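Local coordinates for EAL/GGDEF domain protein (Methylococcus capsulatus, PDB 3ICL) that is of unknown function but adopts the GGDEF-domain fold, a central mixed beta sheet flanked by helices, at residues Asn40-Ser43 and Ile44-Leu48; Thr134-Gln137 and Leu138-Ala142; Ala67-Asp70 and Gly71-Val74. The protein carries 1 engineered substitution. All coordinates share one frame; numbering follows the deposited sequence.

Interaction 1: Asn40-Ser43 and Ile44-Leu48; sequences NFKS and INDSL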
loop_
_atom_site.group_PDB
_atom_site.type_symbol
_atom_site.label_atom_id
_atom_site.label_comp_id
_atom_site.label_asym_id
_atom_site.label_seq_id
_atom_site.Cartn_x
_atom_site.Cartn_y
_atom_site.Cartn_z
ATOM N N ASN A 40 13.193 -3.768 0.179
ATOM C CA ASN A 40 14.403 -4.244 -0.486
ATOM C C ASN A 40 14.325 -4.296 -2.011
ATOM O O ASN A 40 15.119 -4.977 -2.662
ATOM C CB ASN A 40 14.788 -5.623 0.082
ATOM C CG ASN A 40 13.755 -6.693 -0.219
ATOM O OD1 ASN A 40 12.591 -6.395 -0.495
ATOM N ND2 ASN A 40 14.175 -7.953 -0.149
ATOM N N PHE A 41 13.391 -3.551 -2.587
ATOM C CA PHE A 41 13.241 -3.560 -4.031
ATOM C C PHE A 41 14.465 -3.097 -4.815
ATOM O O PHE A 41 14.847 -3.729 -5.793
ATOM C CB PHE A 41 12.045 -2.714 -4.462
ATOM C CG PHE A 41 11.794 -2.764 -5.939
ATOM C CD1 PHE A 41 11.191 -3.877 -6.516
ATOM C CD2 PHE A 41 12.203 -1.721 -6.762
ATOM C CE1 PHE A 41 10.996 -3.956 -7.895
ATOM C CE2 PHE A 41 12.013 -1.788 -8.149
ATOM C CZ PHE A 41 11.408 -2.912 -8.713
ATOM N N LYS A 42 15.070 -1.990 -4.399
ATOM C CA LYS A 42 16.231 -1.459 -5.109
ATOM C C LYS A 42 17.351 -2.482 -5.274
ATOM O O LYS A 42 17.897 -2.644 -6.366
ATOM C CB LYS A 42 16.780 -0.224 -4.395
ATOM C CG LYS A 42 18.105 0.256 -4.976
ATOM C CD LYS A 42 18.684 1.422 -4.196
ATOM C CE LYS A 42 20.147 1.626 -4.551
ATOM N NZ LYS A 42 20.346 1.790 -6.017
ATOM N N SER A 43 17.701 -3.164 -4.191
ATOM C CA SER A 43 18.760 -4.162 -4.256
ATOM C C SER A 43 18.356 -5.267 -5.227
ATOM O O SER A 43 19.183 -5.754 -6.000
ATOM C CB SER A 43 19.030 -4.741 -2.869
ATOM O OG SER A 43 17.856 -5.286 -2.313
ATOM N N ILE A 44 17.081 -5.651 -5.194
ATOM C CA ILE A 44 16.568 -6.687 -6.091
ATOM C C ILE A 44 16.645 -6.188 -7.528
ATOM O O ILE A 44 17.237 -6.829 -8.396
ATOM C CB ILE A 44 15.087 -7.022 -5.801
ATOM C CG1 ILE A 44 14.919 -7.476 -4.351
ATOM C CG2 ILE A 44 14.595 -8.094 -6.781
ATOM C CD1 ILE A 44 15.699 -8.706 -3.998
ATOM N N ASN A 45 16.039 -5.033 -7.771
ATOM C CA ASN A 45 16.027 -4.450 -9.102
ATOM C C ASN A 45 17.437 -4.254 -9.646
ATOM O O ASN A 45 17.675 -4.453 -10.837
ATOM C CB ASN A 45 15.282 -3.113 -9.090
ATOM C CG ASN A 45 14.877 -2.661 -10.481
ATOM O OD1 ASN A 45 14.154 -3.362 -11.188
ATOM N ND2 ASN A 45 15.341 -1.483 -10.879
ATOM N N ASP A 46 18.372 -3.874 -8.782
ATOM C CA ASP A 46 19.756 -3.672 -9.217
ATOM C C ASP A 46 20.414 -4.997 -9.569
ATOM O O ASP A 46 21.003 -5.145 -10.637
ATOM C CB ASP A 46 20.589 -2.992 -8.128
ATOM C CG ASP A 46 20.173 -1.558 -7.879
ATOM O OD1 ASP A 46 19.862 -0.847 -8.855
ATOM O OD2 ASP A 46 20.172 -1.140 -6.705
ATOM N N SER A 47 20.311 -5.955 -8.656
ATOM C CA SER A 47 20.902 -7.274 -8.846
ATOM C C SER A 47 20.321 -8.063 -10.017
ATOM O O SER A 47 21.062 -8.576 -10.857
ATOM C CB SER A 47 20.741 -8.111 -7.568
ATOM O OG SER A 47 21.465 -7.557 -6.487
ATOM N N LEU A 48 18.995 -8.153 -10.068
ATOM C CA LEU A 48 18.313 -8.931 -11.099
ATOM C C LEU A 48 17.964 -8.227 -12.410
ATOM O O LEU A 48 17.646 -8.884 -13.397
ATOM C CB LEU A 48 17.045 -9.550 -10.506
ATOM C CG LEU A 48 17.226 -10.287 -9.171
ATOM C CD1 LEU A 48 15.916 -10.966 -8.784
ATOM C CD2 LEU A 48 18.340 -11.318 -9.285
#
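The carbonyl oxygen of S43 is gripped twice by S47, one turn further along the helix: S47 N and S47 OG each lie 2.9 Å from S43 O and reach it from opposite faces of the carbonyl plane. The second grip depends on the serine rotamer, which sets OG beside its own backbone N (chi1 -65°) and so turns the hydroxyl back toward the preceding turn. N40 O also takes two donors, the amide I44 N and, at 2.8 Å, the hydroxyl S43 OG. A small hydroxylated residue suits both places, since it can supply a second proton to a helix carbonyl. The shortest backbone bond of these two segments joins N45 N to F41 O at 2.7 Å, practically straight.

With CG anti to the backbone N (chi1 -176°), the F41 ring swings along the helix and receives N45 CB over one face, 4.1 Å from the centroid, a CH-pi contact. The N45 amide is turned only 17° from the ring plane. The ring also packs on L56 and L57 of helix 50-67. On the exposed flank, K42 curls at its last torsion to bring NZ 3.0 Å from D46 OD2, meeting the syn side of the carboxylate in an i to i+4 salt bridge.

N40 occupies the N-cap position without capping the helix; its amide is engaged with S120 N and V118 O instead. Together 40-48 make up a short amphipathic helix, 41-48, with its N-cap, following strand 32-38 in the GGDEF fold.

Interaction 2: Thr134-Gln137 and Leu138-Ala142; sequences TMEQ and LLRNA. With SO4 (sulfate ion), chain D.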
loop_
_atom_site.group_PDB
_atom_site.type_symbol
_atom_site.label_atom_id
_atom_site.label_comp_id
_atom_site.label_asym_id
_atom_site.label_seq_id
_atom_site.Cartn_x
_atom_site.Cartn_y
_atom_site.Cartn_z
ATOM N N THR A 134 -7.788 16.294 4.555
ATOM C CA THR A 134 -7.564 16.333 3.111
ATOM C C THR A 134 -6.782 15.107 2.652
ATOM O O THR A 134 -6.110 14.459 3.451
ATOM C CB THR A 134 -6.756 17.574 2.699
ATOM O OG1 THR A 134 -5.457 17.508 3.300
ATOM C CG2 THR A 134 -7.455 18.849 3.142
HETATM N N MSE A 135 -6.860 14.796 1.363
HETATM C CA MSE A 135 -6.143 13.648 0.836
HETATM C C MSE A 135 -4.631 13.853 0.948
HETATM O O MSE A 135 -3.892 12.896 1.180
HETATM C CB MSE A 135 -6.529 13.382 -0.627
HETATM C CG MSE A 135 -6.101 14.439 -1.632
HETATM SE SE MSE A 135 -6.338 13.822 -3.473
HETATM C CE MSE A 135 -4.556 13.143 -3.791
ATOM N N GLU A 136 -4.176 15.096 0.785
ATOM C CA GLU A 136 -2.749 15.377 0.879
ATOM C C GLU A 136 -2.226 15.116 2.289
ATOM O O GLU A 136 -1.150 14.551 2.463
ATOM C CB GLU A 136 -2.428 16.826 0.500
ATOM C CG GLU A 136 -0.944 17.144 0.698
ATOM C CD GLU A 136 -0.579 18.581 0.409
ATOM O OE1 GLU A 136 0.547 18.982 0.782
ATOM O OE2 GLU A 136 -1.406 19.306 -0.185
ATOM N N GLN A 137 -2.986 15.535 3.294
ATOM C CA GLN A 137 -2.569 15.331 4.674
ATOM C C GLN A 137 -2.592 13.850 5.023
ATOM O O GLN A 137 -1.687 13.348 5.691
ATOM C CB GLN A 137 -3.485 16.089 5.636
ATOM C CG GLN A 137 -3.481 17.589 5.451
ATOM C CD GLN A 137 -4.396 18.292 6.434
ATOM O OE1 GLN A 137 -5.568 17.935 6.578
ATOM N NE2 GLN A 137 -3.865 19.303 7.114
ATOM N N LEU A 138 -3.629 13.153 4.567
ATOM C CA LEU A 138 -3.767 11.731 4.849
ATOM C C LEU A 138 -2.601 10.939 4.257
ATOM O O LEU A 138 -1.989 10.119 4.942
ATOM C CB LEU A 138 -5.098 11.216 4.298
ATOM C CG LEU A 138 -5.672 9.968 4.978
ATOM C CD1 LEU A 138 -5.951 10.257 6.455
ATOM C CD2 LEU A 138 -6.956 9.553 4.272
ATOM N N LEU A 139 -2.299 11.194 2.988
ATOM C CA LEU A 139 -1.205 10.521 2.296
ATOM C C LEU A 139 0.146 10.811 2.948
ATOM O O LEU A 139 0.934 9.899 3.206
ATOM C CB LEU A 139 -1.170 10.961 0.830
ATOM C CG LEU A 139 -2.185 10.293 -0.098
ATOM C CD1 LEU A 139 -2.364 11.114 -1.369
ATOM C CD2 LEU A 139 -1.709 8.878 -0.410
ATOM N N ARG A 140 0.415 12.086 3.204
ATOM C CA ARG A 140 1.667 12.482 3.832
ATOM C C ARG A 140 1.811 11.850 5.207
ATOM O O ARG A 140 2.907 11.452 5.603
ATOM C CB ARG A 140 1.737 14.004 3.951
ATOM C CG ARG A 140 1.971 14.702 2.622
ATOM C CD ARG A 140 1.916 16.212 2.770
ATOM N NE ARG A 140 2.888 16.707 3.745
ATOM C CZ ARG A 140 3.027 17.990 4.067
ATOM N NH1 ARG A 140 2.253 18.902 3.489
ATOM N NH2 ARG A 140 3.934 18.362 4.960
ATOM N N ASN A 141 0.708 11.746 5.935
ATOM C CA ASN A 141 0.761 11.159 7.266
ATOM C C ASN A 141 0.955 9.641 7.185
ATOM O O ASN A 141 1.693 9.064 7.983
ATOM C CB ASN A 141 -0.502 11.532 8.057
ATOM C CG ASN A 141 -0.496 12.986 8.513
ATOM O OD1 ASN A 141 -1.519 13.519 8.943
ATOM N ND2 ASN A 141 0.663 13.632 8.427
ATOM N N ALA A 142 0.310 8.989 6.221
ATOM C CA ALA A 142 0.494 7.543 6.072
ATOM C C ALA A 142 1.941 7.301 5.628
ATOM O O ALA A 142 2.576 6.320 6.019
ATOM C CB ALA A 142 -0.474 6.983 5.026
HETATM S S SO4 D . 3.150 22.178 5.027
HETATM O O1 SO4 D . 2.829 21.170 6.052
HETATM O O2 SO4 D . 2.757 21.688 3.691
HETATM O O3 SO4 D . 2.425 23.429 5.320
HETATM O O4 SO4 D . 4.603 22.432 5.049
#
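The guanidinium of R140 is approached at its edge, near its plane, by E136 OE1 and by a sulfate ion. Glutamate and arginine lie side by side and point the same way, their planes 29° apart. E136 OE1 is 3.2 Å from R140 NH1 in a hydrogen-bonded salt bridge that is far from ideal, because the donor meets the carboxylate on its anti side and well out of its plane. Sulfate is held on two nitrogens: R140 NH1 to O2 at 2.8 Å, and R140 NH2 to O1 at 3.2 Å. The extended glutamate and an arginine bent at chi3 (57°) bring the two charged ends together one helical turn apart.

On another side of the helix the contact is apolar. The selenomethionine M135 bends at its last torsion, and its CE rests 3.8 Å from L139 CD1. M135 continues onto C14, L17, L18 and L21 of helix 10-23, where a flexible chain suits the helix-helix side, while the branched L138 and L139 pack on L33 of the sheet.

These residues begin helix 135-152, the crossover helix between strands 121-127 and 156-159 of a beta-alpha-beta unit, and a capping box closes its start. T134 OG1 accepts from Q137 N at 3.2 Å, and T134 N in turn donates a weak bond to Q137 OE1, 3.4 Å away. Threonine offers a short acceptor at the N-cap, and glutamine is long enough to turn back to it.

R140 thus shares one amino group, NH1, between a carboxylate and a sulfate, and its positive charge probably offsets the nearness of these two anions. The sulfate, probably from the crystallisation liquor, is consistent with an exposed arginine that can attract an anion, and says nothing of a natural ligand.

Interaction 3: Ala67-Asp70 and Gly71-Val74; sequences AVRD and GDTV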
loop_
_atom_site.group_PDB
_atom_site.type_symbol
_atom_site.label_atom_id
_atom_site.label_comp_id
_atom_site.label_asym_id
_atom_site.label_seq_id
_atom_site.Cartn_x
_atom_site.Cartn_y
_atom_site.Cartn_z
ATOM N N ALA A 67 -5.658 -8.924 -1.322
ATOM C CA ALA A 67 -5.743 -8.753 0.125
ATOM C C ALA A 67 -6.624 -7.603 0.584
ATOM O O ALA A 67 -6.916 -7.489 1.768
ATOM C CB ALA A 67 -4.337 -8.609 0.713
ATOM N N VAL A 68 -7.043 -6.742 -0.338
ATOM C CA VAL A 68 -7.923 -5.634 0.030
ATOM C C VAL A 68 -9.360 -6.047 -0.285
ATOM O O VAL A 68 -9.608 -7.212 -0.580
ATOM C CB VAL A 68 -7.557 -4.327 -0.730
ATOM C CG1 VAL A 68 -6.160 -3.876 -0.317
ATOM C CG2 VAL A 68 -7.614 -4.538 -2.241
ATOM N N ARG A 69 -10.309 -5.115 -0.203
ATOM C CA ARG A 69 -11.700 -5.453 -0.497
ATOM C C ARG A 69 -12.126 -4.934 -1.865
ATOM O O ARG A 69 -11.578 -3.954 -2.368
ATOM C CB ARG A 69 -12.656 -4.881 0.564
ATOM C CG ARG A 69 -12.453 -5.399 1.994
ATOM C CD ARG A 69 -11.341 -4.637 2.697
ATOM N NE ARG A 69 -11.504 -3.199 2.517
ATOM C CZ ARG A 69 -12.465 -2.476 3.082
ATOM N NH1 ARG A 69 -13.351 -3.054 3.879
ATOM N NH2 ARG A 69 -12.554 -1.178 2.825
ATOM N N ASP A 70 -13.104 -5.597 -2.471
ATOM C CA ASP A 70 -13.599 -5.154 -3.765
ATOM C C ASP A 70 -14.089 -3.732 -3.515
ATOM O O ASP A 70 -14.791 -3.478 -2.538
ATOM C CB ASP A 70 -14.751 -6.048 -4.228
ATOM C CG ASP A 70 -15.211 -5.725 -5.637
ATOM O OD1 ASP A 70 -14.386 -5.827 -6.570
ATOM O OD2 ASP A 70 -16.394 -5.365 -5.809
ATOM N N GLY A 71 -13.704 -2.799 -4.377
ATOM C CA GLY A 71 -14.113 -1.420 -4.172
ATOM C C GLY A 71 -12.943 -0.564 -3.710
ATOM O O GLY A 71 -12.992 0.664 -3.802
ATOM N N ASP A 72 -11.894 -1.202 -3.197
ATOM C CA ASP A 72 -10.712 -0.464 -2.755
ATOM C C ASP A 72 -9.840 -0.182 -3.977
ATOM O O ASP A 72 -9.963 -0.857 -4.999
ATOM C CB ASP A 72 -9.903 -1.274 -1.733
ATOM C CG ASP A 72 -10.642 -1.473 -0.419
ATOM O OD1 ASP A 72 -11.589 -0.706 -0.136
ATOM O OD2 ASP A 72 -10.260 -2.390 0.339
ATOM N N THR A 73 -8.957 0.808 -3.872
ATOM C CA THR A 73 -8.082 1.158 -4.985
ATOM C C THR A 73 -6.614 1.086 -4.584
ATOM O O THR A 73 -6.242 1.473 -3.475
ATOM C CB THR A 73 -8.385 2.582 -5.503
ATOM O OG1 THR A 73 -9.762 2.666 -5.879
ATOM C CG2 THR A 73 -7.526 2.909 -6.719
ATOM N N VAL A 74 -5.788 0.579 -5.494
ATOM C CA VAL A 74 -4.353 0.454 -5.270
ATOM C C VAL A 74 -3.636 1.122 -6.439
ATOM O O VAL A 74 -4.038 0.958 -7.587
ATOM C CB VAL A 74 -3.928 -1.033 -5.205
ATOM C CG1 VAL A 74 -2.443 -1.140 -4.943
ATOM C CG2 VAL A 74 -4.721 -1.759 -4.130
HETATM O O HOH W 1 -14.318 -1.263 -0.756
#
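A type II beta turn from R69 to D72 reverses the chain between helix 50-67 and strand 73-77, an edge strand of the GGDEF-domain sheet as counted in this chain. The turn is closed by D72 N bonding to R69 O at 2.9 Å. D70 supplies the extended second position, and G71 takes the third with a positive phi (107°). At these angles a beta carbon would run into D70 O, which explains why a residue with no side chain sits there.

D72, the last residue of the turn, uses its carboxylate to hold both the backbone N and the side chain of R69. D72 OD2 accepts from R69 N at 2.8 Å, a donor that comes from above the carboxylate plane, and from R69 NE at 2.6 Å, on the syn lone pair. The second is a short, charge-assisted bond. R69 bends at chi2 and chi3 to bring its guanidinium alongside the D72 carboxylate, their planes 32° apart. The two grips on OD2 probably stabilise the negative charge of the aspartate and fix the rotation of its carboxylate. R69 NH2 adds a weak bond to D72 OD1. Two further bonds, R69 NH2 to G88 O and N87 N to D72 OD1, tie the turn to the chain that follows strand 81-86.

The CB of V68 points toward the D72 side of the turn. Its CG2 is a loose 4.4 Å from V74 CG2, and the same side chain packs on I84 and on V98 of helix 96-106; beta-branched V68 thus covers the start of the strand, where V74 is buried. A water lies 2.9 Å from D70 O and equally far from D72 OD1.

How the interactions relate
The three contacts are local, each within one continuous stretch, and none touches another. Interactions 1 and 3 lie on opposite sides of the chain's centre, their own centres 27 Å apart, while interactions 2 and 3 approach most closely, with nearest atoms about 9 Å apart. The central sheet relates them: interaction 1 follows strand 32-38, interaction 3 leads into strand 73-77, and interaction 2 opens the crossover helix between strands 121-127 and 156-159. F41 of interaction 1 touches D80, part of the family's signature motif, which spans the turn before strand 81-86 and the start of that strand. The sulfate belongs to interaction 2, whose centre is 28 Å from that of interaction 1.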